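Local structure of purine nucleoside phosphorylase (Schistosoma mansoni, 5KO5) at residues A[166-171]-A[225-230]; A[120-125]-A[210-215]; A[9-14]-A[55-60]; A[177-182]-A[281-286]. The protein probably catalyses the reversible phosphorolysis of purine nucleosides such as inosine and guanosine, releasing the free base and ribose 1-phosphate. All blocks are in the same frame, centred on the assembly; numbering follows the deposited sequence.

Contact 1 (A[166-171]-A[225-230]); sequences NAYDRL and PEVIIA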
# COMPACT_ATOMS: atom_id res chain seq x y z
N ASN A 166 2.73 -12.78 -18.87
CA ASN A 166 3.77 -13.76 -19.14
C ASN A 166 5.03 -13.46 -18.34
O ASN A 166 6.14 -13.74 -18.79
CB ASN A 166 4.06 -13.87 -20.64
CG ASN A 166 2.82 -14.18 -21.45
OD1 ASN A 166 2.53 -13.51 -22.44
ND2 ASN A 166 2.08 -15.20 -21.03
N ALA A 167 4.86 -12.90 -17.15
CA ALA A 167 6.01 -12.58 -16.31
C ALA A 167 6.76 -13.84 -15.88
O ALA A 167 7.99 -13.81 -15.77
CB ALA A 167 5.55 -11.81 -15.08
N TYR A 168 6.04 -14.94 -15.66
CA TYR A 168 6.63 -16.21 -15.24
C TYR A 168 6.57 -17.17 -16.42
O TYR A 168 5.53 -17.76 -16.72
CB TYR A 168 5.87 -16.75 -14.03
CG TYR A 168 5.86 -15.78 -12.88
CD1 TYR A 168 6.94 -15.74 -11.99
CD2 TYR A 168 4.82 -14.87 -12.69
CE1 TYR A 168 6.97 -14.84 -10.94
CE2 TYR A 168 4.86 -13.96 -11.64
CZ TYR A 168 5.94 -13.95 -10.77
OH TYR A 168 5.98 -13.06 -9.71
N ASP A 169 7.71 -17.33 -17.10
CA ASP A 169 7.76 -18.08 -18.35
C ASP A 169 7.26 -19.51 -18.19
O ASP A 169 7.70 -20.25 -17.30
CB ASP A 169 9.21 -18.08 -18.85
CG ASP A 169 9.35 -18.67 -20.24
OD1 ASP A 169 9.18 -17.93 -21.22
OD2 ASP A 169 9.62 -19.88 -20.34
N ARG A 170 6.33 -19.91 -19.06
CA ARG A 170 5.73 -21.24 -18.94
C ARG A 170 6.73 -22.34 -19.27
O ARG A 170 6.80 -23.36 -18.57
CB ARG A 170 4.51 -21.35 -19.85
CG ARG A 170 3.21 -20.93 -19.19
CD ARG A 170 2.58 -19.74 -19.89
NE ARG A 170 1.19 -19.56 -19.49
CZ ARG A 170 0.14 -19.81 -20.27
NH1 ARG A 170 0.33 -20.24 -21.51
NH2 ARG A 170 -1.09 -19.62 -19.82
N LEU A 171 7.54 -22.14 -20.32
CA LEU A 171 8.50 -23.17 -20.70
C LEU A 171 9.52 -23.42 -19.60
O LEU A 171 9.95 -24.55 -19.39
CB LEU A 171 9.20 -22.77 -22.00
CG LEU A 171 8.32 -22.83 -23.25
CD1 LEU A 171 9.12 -22.44 -24.49
CD2 LEU A 171 7.72 -24.22 -23.41
N PRO A 225 9.29 -7.60 -6.91
CA PRO A 225 9.96 -6.41 -7.50
C PRO A 225 10.95 -6.78 -8.58
O PRO A 225 10.94 -6.17 -9.66
CB PRO A 225 10.63 -5.75 -6.28
CG PRO A 225 9.78 -6.21 -5.09
CD PRO A 225 9.42 -7.64 -5.44
N GLU A 226 11.75 -7.81 -8.34
CA GLU A 226 12.74 -8.23 -9.34
C GLU A 226 12.06 -8.78 -10.57
O GLU A 226 12.51 -8.51 -11.70
CB GLU A 226 13.66 -9.30 -8.75
CG GLU A 226 14.57 -8.80 -7.66
CD GLU A 226 14.04 -9.10 -6.28
OE1 GLU A 226 12.83 -8.96 -6.07
OE2 GLU A 226 14.85 -9.47 -5.40
N VAL A 227 10.99 -9.56 -10.39
CA VAL A 227 10.23 -10.09 -11.52
C VAL A 227 9.73 -8.96 -12.41
O VAL A 227 9.79 -9.05 -13.64
CB VAL A 227 9.05 -10.96 -11.02
CG1 VAL A 227 8.13 -11.32 -12.18
CG2 VAL A 227 9.56 -12.22 -10.33
N ILE A 228 9.22 -7.89 -11.80
CA ILE A 228 8.65 -6.80 -12.58
C ILE A 228 9.73 -6.06 -13.34
O ILE A 228 9.56 -5.73 -14.52
CB ILE A 228 7.82 -5.88 -11.66
CG1 ILE A 228 6.54 -6.61 -11.27
CG2 ILE A 228 7.53 -4.53 -12.33
CD1 ILE A 228 5.70 -5.90 -10.20
N ILE A 229 10.88 -5.79 -12.70
CA ILE A 229 11.95 -5.10 -13.41
C ILE A 229 12.46 -5.96 -14.56
O ILE A 229 12.70 -5.46 -15.67
CB ILE A 229 13.08 -4.69 -12.44
CG1 ILE A 229 12.56 -3.71 -11.39
CG2 ILE A 229 14.24 -4.06 -13.23
CD1 ILE A 229 11.87 -2.45 -11.95
N ALA A 230 12.60 -7.27 -14.33
CA ALA A 230 13.03 -8.18 -15.39
C ALA A 230 12.02 -8.20 -16.53
O ALA A 230 12.39 -8.08 -17.71
CB ALA A 230 13.23 -9.59 -14.81
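Val227, on helix 224-232, pushes its isopropyl group against Ala167 and the outer end of the Tyr168 ring, at the turn that leads into helix 170-182. Both methyls of Val227 work on the tyrosine: CG1 lies 3.7 Å from Tyr168 CZ, and CG2 is 3.7 Å from Tyr168 CE1. CG1 approaches the ring obliquely while CG2 lies by CE1, and the two side chains cross at about a right angle. Val227 CG1 has a second neighbour in Ala167 CB at 3.9 Å; with CG1 anti to the backbone N (chi1 171°), this one branch serves both residues. Ile115 and Val237, from two strands of the central sheet, also pack on Val227.

The polar part is made with groups outside the pair. Tyr168 OH, with Val227 CG1 and CG2 each 3.7 Å from that oxygen, is hydrogen-bonded to His137 ND1. Next along the chain, Asp169 N-caps helix 170-182, its OD2 accepting from Leu172 N, while its backbone is bonded to Val237 of strand 236-246.

All three touching residues are buried. The valine methyls therefore shield the end of the ring and its oxygen alike, whereas the polar demand of the buried hydroxyl is met by His137. That histidine holds the hydroxyl end in position, and the packing of the two methyls probably limits the turning of the ring.

Contact 2 (A[120-125]-A[210-215]); sequences GGINRK and MLLKLG. With CYT (6-aminopyrimidin-2(1H)-one), chain B.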
# COMPACT_ATOMS: atom_id res chain seq x y z
N GLY A 120 5.87 -18.52 3.07
CA GLY A 120 4.84 -19.22 3.81
C GLY A 120 3.82 -19.87 2.88
O GLY A 120 3.38 -19.26 1.91
N GLY A 121 3.44 -21.10 3.21
CA GLY A 121 2.40 -21.77 2.45
C GLY A 121 1.02 -21.38 2.94
O GLY A 121 0.75 -21.37 4.15
N ILE A 122 0.13 -21.06 2.00
CA ILE A 122 -1.27 -20.76 2.28
C ILE A 122 -2.17 -21.90 1.83
O ILE A 122 -3.03 -22.35 2.58
CB ILE A 122 -1.68 -19.43 1.61
CG1 ILE A 122 -0.81 -18.27 2.09
CG2 ILE A 122 -3.16 -19.15 1.88
CD1 ILE A 122 -1.01 -17.91 3.57
N ASN A 123 -1.99 -22.36 0.59
CA ASN A 123 -2.73 -23.50 0.07
C ASN A 123 -2.55 -24.71 0.98
O ASN A 123 -1.44 -25.00 1.43
CB ASN A 123 -2.20 -23.85 -1.33
CG ASN A 123 -3.09 -24.85 -2.07
OD1 ASN A 123 -3.28 -25.98 -1.64
ND2 ASN A 123 -3.62 -24.42 -3.21
N ARG A 124 -3.64 -25.43 1.22
CA ARG A 124 -3.60 -26.55 2.14
C ARG A 124 -2.72 -27.69 1.66
O ARG A 124 -2.28 -28.50 2.48
CB ARG A 124 -5.01 -27.09 2.40
CG ARG A 124 -5.31 -27.35 3.88
CD ARG A 124 -5.47 -26.07 4.69
NE ARG A 124 -5.07 -24.85 4.00
CZ ARG A 124 -5.86 -24.12 3.23
NH1 ARG A 124 -7.14 -24.44 3.07
NH2 ARG A 124 -5.34 -23.06 2.64
N LYS A 125 -2.47 -27.78 0.36
CA LYS A 125 -1.67 -28.89 -0.14
C LYS A 125 -0.19 -28.74 0.18
O LYS A 125 0.58 -29.68 -0.03
CB LYS A 125 -1.87 -29.03 -1.65
CG LYS A 125 -3.27 -29.42 -2.05
CD LYS A 125 -3.40 -29.43 -3.56
CE LYS A 125 -4.76 -29.93 -4.01
NZ LYS A 125 -4.85 -29.99 -5.49
N MET A 210 -7.03 -14.26 5.07
CA MET A 210 -7.49 -13.46 3.95
C MET A 210 -6.87 -13.94 2.65
O MET A 210 -7.57 -14.08 1.63
CB MET A 210 -7.13 -11.99 4.19
CG MET A 210 -7.52 -11.11 3.03
SD MET A 210 -7.01 -9.41 3.26
CE MET A 210 -5.25 -9.55 3.10
N LEU A 211 -5.56 -14.22 2.66
CA LEU A 211 -4.89 -14.67 1.44
C LEU A 211 -5.47 -15.98 0.94
O LEU A 211 -5.57 -16.20 -0.28
CB LEU A 211 -3.40 -14.82 1.70
CG LEU A 211 -2.70 -13.51 2.05
CD1 LEU A 211 -1.22 -13.75 2.29
CD2 LEU A 211 -2.93 -12.46 0.95
N LEU A 212 -5.84 -16.86 1.85
CA LEU A 212 -6.52 -18.09 1.46
C LEU A 212 -7.80 -17.76 0.68
O LEU A 212 -8.03 -18.31 -0.40
CB LEU A 212 -6.83 -18.91 2.71
CG LEU A 212 -7.64 -20.17 2.43
CD1 LEU A 212 -6.99 -20.90 1.28
CD2 LEU A 212 -7.67 -21.03 3.68
N LYS A 213 -8.62 -16.86 1.21
CA LYS A 213 -9.86 -16.50 0.53
C LYS A 213 -9.60 -15.85 -0.83
O LYS A 213 -10.46 -15.92 -1.72
CB LYS A 213 -10.67 -15.54 1.41
CG LYS A 213 -11.14 -16.18 2.70
CD LYS A 213 -11.73 -15.18 3.67
CE LYS A 213 -12.11 -15.89 4.96
NZ LYS A 213 -12.27 -14.95 6.09
N LEU A 214 -8.45 -15.23 -1.01
CA LEU A 214 -8.14 -14.49 -2.23
C LEU A 214 -7.41 -15.32 -3.27
O LEU A 214 -6.92 -14.75 -4.26
CB LEU A 214 -7.35 -13.22 -1.90
CG LEU A 214 -8.17 -12.25 -1.07
CD1 LEU A 214 -7.41 -10.97 -0.83
CD2 LEU A 214 -9.50 -11.99 -1.77
N GLY A 215 -7.33 -16.64 -3.08
CA GLY A 215 -6.71 -17.54 -4.03
C GLY A 215 -5.22 -17.76 -3.86
O GLY A 215 -4.68 -18.71 -4.44
N3 CYT B . 6.67 -15.93 5.40
C4 CYT B . 6.97 -17.14 5.85
N1 CYT B . 8.84 -15.79 4.42
C2 CYT B . 7.59 -15.22 4.69
O2 CYT B . 7.35 -14.07 4.30
N4 CYT B . 6.03 -17.79 6.55
C5 CYT B . 8.24 -17.75 5.58
C6 CYT B . 9.13 -17.04 4.88
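Just beyond Ile122, which packs on Leu212, Asn123 OD1 accepts the backbone N-H of Lys125 at 2.8 Å. The bond is nearly straight (170° at the hydrogen), falls on a lone pair in the carbonyl plane, and closes an Asx turn. The turn follows the end of strand 112-121, the strand of this phosphorylase fold whose Gly120 lines the base pocket. Asn123 ND2 binds Asp217 OD1, so both ends of the amide are engaged and its flip is settled.

Across the contact, Ile122 faces the last turn of helix 205-213. Its CG1 approaches Leu211 CB at 4.3 Å, while CG2, anti to the backbone N, meets Leu212 CB at 3.8 Å. Val219 and Ile248 extend this apolar patch. The chain of Arg124 is bent at chi2 and chi3, bringing its guanidinium back toward Leu212, with the leucine near the guanidinium edge; the approaches there are too short to be trusted, and the exact placing of this exposed group is doubtful.

On the pocket side Gly120, which carries no side chain, lets the cytosine lie close: Gly120 N is 3.3 Å from C4 of the cytosine, whose polar atoms bond to Glu203 OE2 and Asn245 OD1. Away from the ligand, the Ile122 methyl CG2 touches the helix backbone itself, 3.5 Å from Leu212 N.

Contact 3 (A[9-14]-A[55-60]); sequences YENASM and IPNFPK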
# COMPACT_ATOMS: atom_id res chain seq x y z
N TYR A 9 19.47 4.48 -17.98
CA TYR A 9 20.33 3.85 -18.98
C TYR A 9 21.79 4.23 -18.77
O TYR A 9 22.67 3.37 -18.77
CB TYR A 9 19.82 4.31 -20.34
CG TYR A 9 20.46 3.73 -21.56
CD1 TYR A 9 20.58 2.36 -21.75
CD2 TYR A 9 20.87 4.57 -22.58
CE1 TYR A 9 21.13 1.85 -22.91
CE2 TYR A 9 21.41 4.08 -23.74
CZ TYR A 9 21.54 2.72 -23.91
OH TYR A 9 22.09 2.25 -25.07
N GLU A 10 22.05 5.52 -18.55
CA GLU A 10 23.43 5.97 -18.37
C GLU A 10 24.06 5.35 -17.12
O GLU A 10 25.20 4.87 -17.16
CB GLU A 10 23.48 7.50 -18.29
CG GLU A 10 24.84 8.03 -17.87
CD GLU A 10 24.88 9.55 -17.76
OE1 GLU A 10 25.99 10.12 -17.76
OE2 GLU A 10 23.80 10.17 -17.66
N ASN A 11 23.33 5.35 -16.01
CA ASN A 11 23.91 4.85 -14.76
C ASN A 11 24.10 3.34 -14.81
O ASN A 11 25.12 2.83 -14.34
CB ASN A 11 23.02 5.25 -13.59
CG ASN A 11 23.03 6.74 -13.33
OD1 ASN A 11 23.95 7.45 -13.76
ND2 ASN A 11 22.03 7.23 -12.61
N ALA A 12 23.12 2.61 -15.34
CA ALA A 12 23.29 1.17 -15.47
C ALA A 12 24.44 0.84 -16.41
O ALA A 12 25.18 -0.13 -16.18
CB ALA A 12 21.99 0.52 -15.95
N SER A 13 24.63 1.65 -17.46
CA SER A 13 25.74 1.43 -18.40
C SER A 13 27.09 1.60 -17.71
O SER A 13 28.03 0.85 -17.97
CB SER A 13 25.65 2.40 -19.58
OG SER A 13 24.54 2.15 -20.42
N MET A 14 27.19 2.59 -16.83
CA MET A 14 28.46 2.82 -16.14
C MET A 14 28.80 1.65 -15.24
O MET A 14 29.97 1.23 -15.17
CB MET A 14 28.41 4.13 -15.35
CG MET A 14 29.73 4.47 -14.70
SD MET A 14 29.75 6.09 -13.91
CE MET A 14 31.48 6.22 -13.47
N ILE A 55 31.27 -1.13 -7.31
CA ILE A 55 30.63 -0.99 -8.62
C ILE A 55 30.02 0.41 -8.70
O ILE A 55 29.17 0.74 -7.85
CB ILE A 55 29.57 -2.06 -8.87
CG1 ILE A 55 30.17 -3.46 -8.70
CG2 ILE A 55 28.97 -1.89 -10.27
CD1 ILE A 55 29.10 -4.54 -8.71
N PRO A 56 30.36 1.22 -9.69
CA PRO A 56 29.73 2.53 -9.83
C PRO A 56 28.21 2.43 -9.88
O PRO A 56 27.65 1.60 -10.60
CB PRO A 56 30.29 3.06 -11.16
CG PRO A 56 31.56 2.32 -11.36
CD PRO A 56 31.36 0.96 -10.75
N ASN A 57 27.55 3.25 -9.07
CA ASN A 57 26.11 3.42 -9.02
C ASN A 57 25.37 2.27 -8.36
O ASN A 57 24.14 2.30 -8.33
CB ASN A 57 25.46 3.71 -10.39
CG ASN A 57 26.06 4.92 -11.05
OD1 ASN A 57 26.30 5.93 -10.40
ND2 ASN A 57 26.34 4.81 -12.34
N PHE A 58 26.06 1.25 -7.83
CA PHE A 58 25.33 0.21 -7.12
C PHE A 58 24.83 0.76 -5.79
O PHE A 58 25.44 1.65 -5.21
CB PHE A 58 26.21 -1.02 -6.90
CG PHE A 58 25.81 -2.19 -7.76
CD1 PHE A 58 25.78 -2.07 -9.14
CD2 PHE A 58 25.45 -3.40 -7.19
CE1 PHE A 58 25.41 -3.14 -9.95
CE2 PHE A 58 25.07 -4.48 -7.99
CZ PHE A 58 25.05 -4.34 -9.37
N PRO A 59 23.69 0.25 -5.31
CA PRO A 59 23.12 0.77 -4.06
C PRO A 59 24.01 0.52 -2.85
O PRO A 59 24.66 -0.52 -2.73
CB PRO A 59 21.79 0.01 -3.93
CG PRO A 59 21.89 -1.13 -4.90
CD PRO A 59 22.82 -0.71 -5.99
N LYS A 60 24.02 1.49 -1.94
CA LYS A 60 24.72 1.35 -0.68
C LYS A 60 23.96 0.39 0.23
O LYS A 60 22.76 0.56 0.45
CB LYS A 60 24.83 2.72 -0.01
CG LYS A 60 25.55 2.73 1.33
CD LYS A 60 25.79 4.16 1.80
CE LYS A 60 26.55 4.20 3.12
NZ LYS A 60 27.90 3.58 2.99
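A chi1 of -57° swings the carboxamide of Asn57 beside its own backbone N and toward helix 9-23, where Met14 reaches back with CG anti to its N (chi1 -176°) and the rest of its chain extended. The amide bridges the two segments: Asn57 ND2 donates to Asn11 O at 3.1 Å with an angle of 153° at the hydrogen. It comes from the flank of the carbonyl, somewhat tilted from its plane, and also lies 3.6 Å from Asn11 CB. Asn11 turns its own amide nitrogen elsewhere, to Val6 O. Beside this bond Met14 CG rests 3.9 Å from Pro56 CB, the two side chains crossing at about a right angle.

Pro56 and Asn57 are the two central residues of a type II beta turn, closed by Phe58 N to Ile55 O at 3.2 Å; Asn57 takes the left-handed backbone conformation that its place in the turn requires. Ile55 CD1 sits 3.9 Å above the centre of the Phe58 ring. The turn, in the loop between strands 47-51 and 69-75, packs Ile55 on Ala15 and Ile19 and Pro56 on Tyr18 of helix 9-23, while Phe58 and Ala12 both reach helix 95-108, at Leu100 and Leu107.

Contact 4 (A[177-182]-A[281-286]); sequences LKIAQE and ITRLPL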
# COMPACT_ATOMS: atom_id res chain seq x y z
N LEU A 177 9.92 -28.55 -13.75
CA LEU A 177 9.15 -29.73 -13.35
C LEU A 177 9.72 -30.99 -13.98
O LEU A 177 9.81 -32.03 -13.32
CB LEU A 177 7.67 -29.57 -13.73
CG LEU A 177 6.80 -30.77 -13.37
CD1 LEU A 177 6.78 -30.99 -11.85
CD2 LEU A 177 5.37 -30.64 -13.91
N LYS A 178 10.10 -30.92 -15.26
CA LYS A 178 10.63 -32.10 -15.94
C LYS A 178 11.88 -32.63 -15.24
O LYS A 178 12.03 -33.84 -15.07
CB LYS A 178 10.96 -31.76 -17.40
CG LYS A 178 11.51 -32.93 -18.19
CD LYS A 178 10.44 -33.56 -19.04
CE LYS A 178 10.15 -32.72 -20.27
NZ LYS A 178 9.04 -33.29 -21.08
N ILE A 179 12.77 -31.73 -14.82
CA ILE A 179 13.98 -32.15 -14.13
C ILE A 179 13.65 -32.76 -12.77
O ILE A 179 14.29 -33.73 -12.34
CB ILE A 179 14.97 -30.98 -14.03
CG1 ILE A 179 15.50 -30.63 -15.42
CG2 ILE A 179 16.12 -31.31 -13.08
CD1 ILE A 179 16.19 -29.28 -15.51
N ALA A 180 12.64 -32.22 -12.08
CA ALA A 180 12.22 -32.83 -10.82
C ALA A 180 11.70 -34.24 -11.03
O ALA A 180 11.98 -35.14 -10.23
CB ALA A 180 11.15 -31.96 -10.15
N GLN A 181 10.95 -34.46 -12.12
CA GLN A 181 10.45 -35.80 -12.42
C GLN A 181 11.60 -36.75 -12.73
O GLN A 181 11.58 -37.91 -12.29
CB GLN A 181 9.48 -35.73 -13.61
CG GLN A 181 8.25 -34.89 -13.34
CD GLN A 181 7.47 -34.58 -14.61
OE1 GLN A 181 8.00 -34.69 -15.72
NE2 GLN A 181 6.21 -34.19 -14.45
N GLU A 182 12.60 -36.28 -13.47
CA GLU A 182 13.73 -37.14 -13.83
C GLU A 182 14.50 -37.59 -12.60
O GLU A 182 15.09 -38.68 -12.60
CB GLU A 182 14.66 -36.39 -14.79
CG GLU A 182 14.04 -36.13 -16.16
CD GLU A 182 14.84 -35.13 -16.98
OE1 GLU A 182 15.77 -34.51 -16.43
OE2 GLU A 182 14.54 -34.97 -18.18
N ILE A 281 20.08 -24.83 -15.28
CA ILE A 281 21.04 -24.00 -16.01
C ILE A 281 21.63 -24.77 -17.20
O ILE A 281 21.67 -24.26 -18.33
CB ILE A 281 22.11 -23.45 -15.06
CG1 ILE A 281 21.50 -22.44 -14.10
CG2 ILE A 281 23.26 -22.82 -15.84
CD1 ILE A 281 22.41 -22.03 -12.95
N THR A 282 22.09 -26.00 -16.96
CA THR A 282 22.67 -26.78 -18.05
C THR A 282 21.67 -27.08 -19.16
O THR A 282 22.05 -27.24 -20.32
CB THR A 282 23.25 -28.11 -17.55
OG1 THR A 282 22.19 -29.05 -17.35
CG2 THR A 282 24.00 -27.92 -16.26
N ARG A 283 20.38 -27.15 -18.81
CA ARG A 283 19.35 -27.54 -19.76
C ARG A 283 18.67 -26.36 -20.46
O ARG A 283 17.90 -26.58 -21.40
CB ARG A 283 18.30 -28.42 -19.06
CG ARG A 283 18.87 -29.74 -18.53
CD ARG A 283 18.76 -30.86 -19.55
NE ARG A 283 17.37 -31.24 -19.78
CZ ARG A 283 16.70 -32.12 -19.04
NH1 ARG A 283 17.31 -32.72 -18.03
NH2 ARG A 283 15.44 -32.40 -19.32
N LEU A 284 18.93 -25.14 -20.01
CA LEU A 284 18.33 -23.97 -20.64
C LEU A 284 18.67 -23.92 -22.13
O LEU A 284 19.76 -24.34 -22.53
CB LEU A 284 18.85 -22.70 -19.97
CG LEU A 284 18.21 -22.50 -18.60
CD1 LEU A 284 18.75 -21.26 -17.91
CD2 LEU A 284 16.72 -22.43 -18.77
N PRO A 285 17.76 -23.44 -22.96
CA PRO A 285 18.06 -23.30 -24.39
C PRO A 285 19.19 -22.31 -24.62
O PRO A 285 19.38 -21.36 -23.86
CB PRO A 285 16.74 -22.80 -24.98
CG PRO A 285 16.01 -22.19 -23.83
CD PRO A 285 16.39 -23.02 -22.64
N LEU A 286 19.94 -22.54 -25.70
CA LEU A 286 21.03 -21.64 -26.06
C LEU A 286 20.53 -20.31 -26.60
O LEU A 286 21.30 -19.35 -26.65
CB LEU A 286 21.96 -22.31 -27.08
CG LEU A 286 22.65 -23.60 -26.64
CD1 LEU A 286 23.42 -24.20 -27.81
CD2 LEU A 286 23.58 -23.35 -25.47
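An end-on, bidentate salt bridge ties the last residue of helix 170-182, Glu182, to the last residue of the long helix 259-283, Arg283. Each carboxylate oxygen takes one nitrogen: Arg283 NH1 to Glu182 OE1 measures 2.9 Å and is almost straight (176°), and Arg283 NH2 to Glu182 OE2 measures 3.0 Å and is more bent. OE1 uses its syn lone pair and lies in the guanidinium plane; OE2 is met on the syn side too, but a little out of plane. The carboxylate and guanidinium planes are 28° apart, close to the flat pairing expected of such a bridge.

The arginine gets there on a chain bent at chi2 and chi3, which brings one face of the guanidinium over Ile179, with CG1 of that residue 3.8 Å from Arg283 NH1. Farther back, Ile179 CD1 is 4.1 Å from Arg283 CG, the two side chains sliding past each other in opposite directions. Ile179 is buried, packed also on Trp276 and Ile280.

NH1 has a second anionic partner, Glu279 OE2, one turn earlier on its own helix. With two carboxylates round it and an isoleucine beneath, the guanidinium is held against rotation, and its positive charge is probably stabilised.

Overall arrangement
Contact 3 closes first along the chain, while contacts 1, 2 and 4 interleave: their segments alternate, so these three join parts of the fold that are far apart in sequence. Contacts 1 and 4 share helix 170-182, one at its start and the other at its end, with centres about 18 Å apart. Contact 1 sits in the interior, against strands 112-121 and 236-246; strand 112-121 runs on to contact 2, which adjoins the cytosine pocket, its centre about 21 Å away. Both touch the second subunit. Contacts 3 and 4 join helices and loops toward the surface; the centre of contact 3 is about 39 Å from that of contact 2, across the chain's centre.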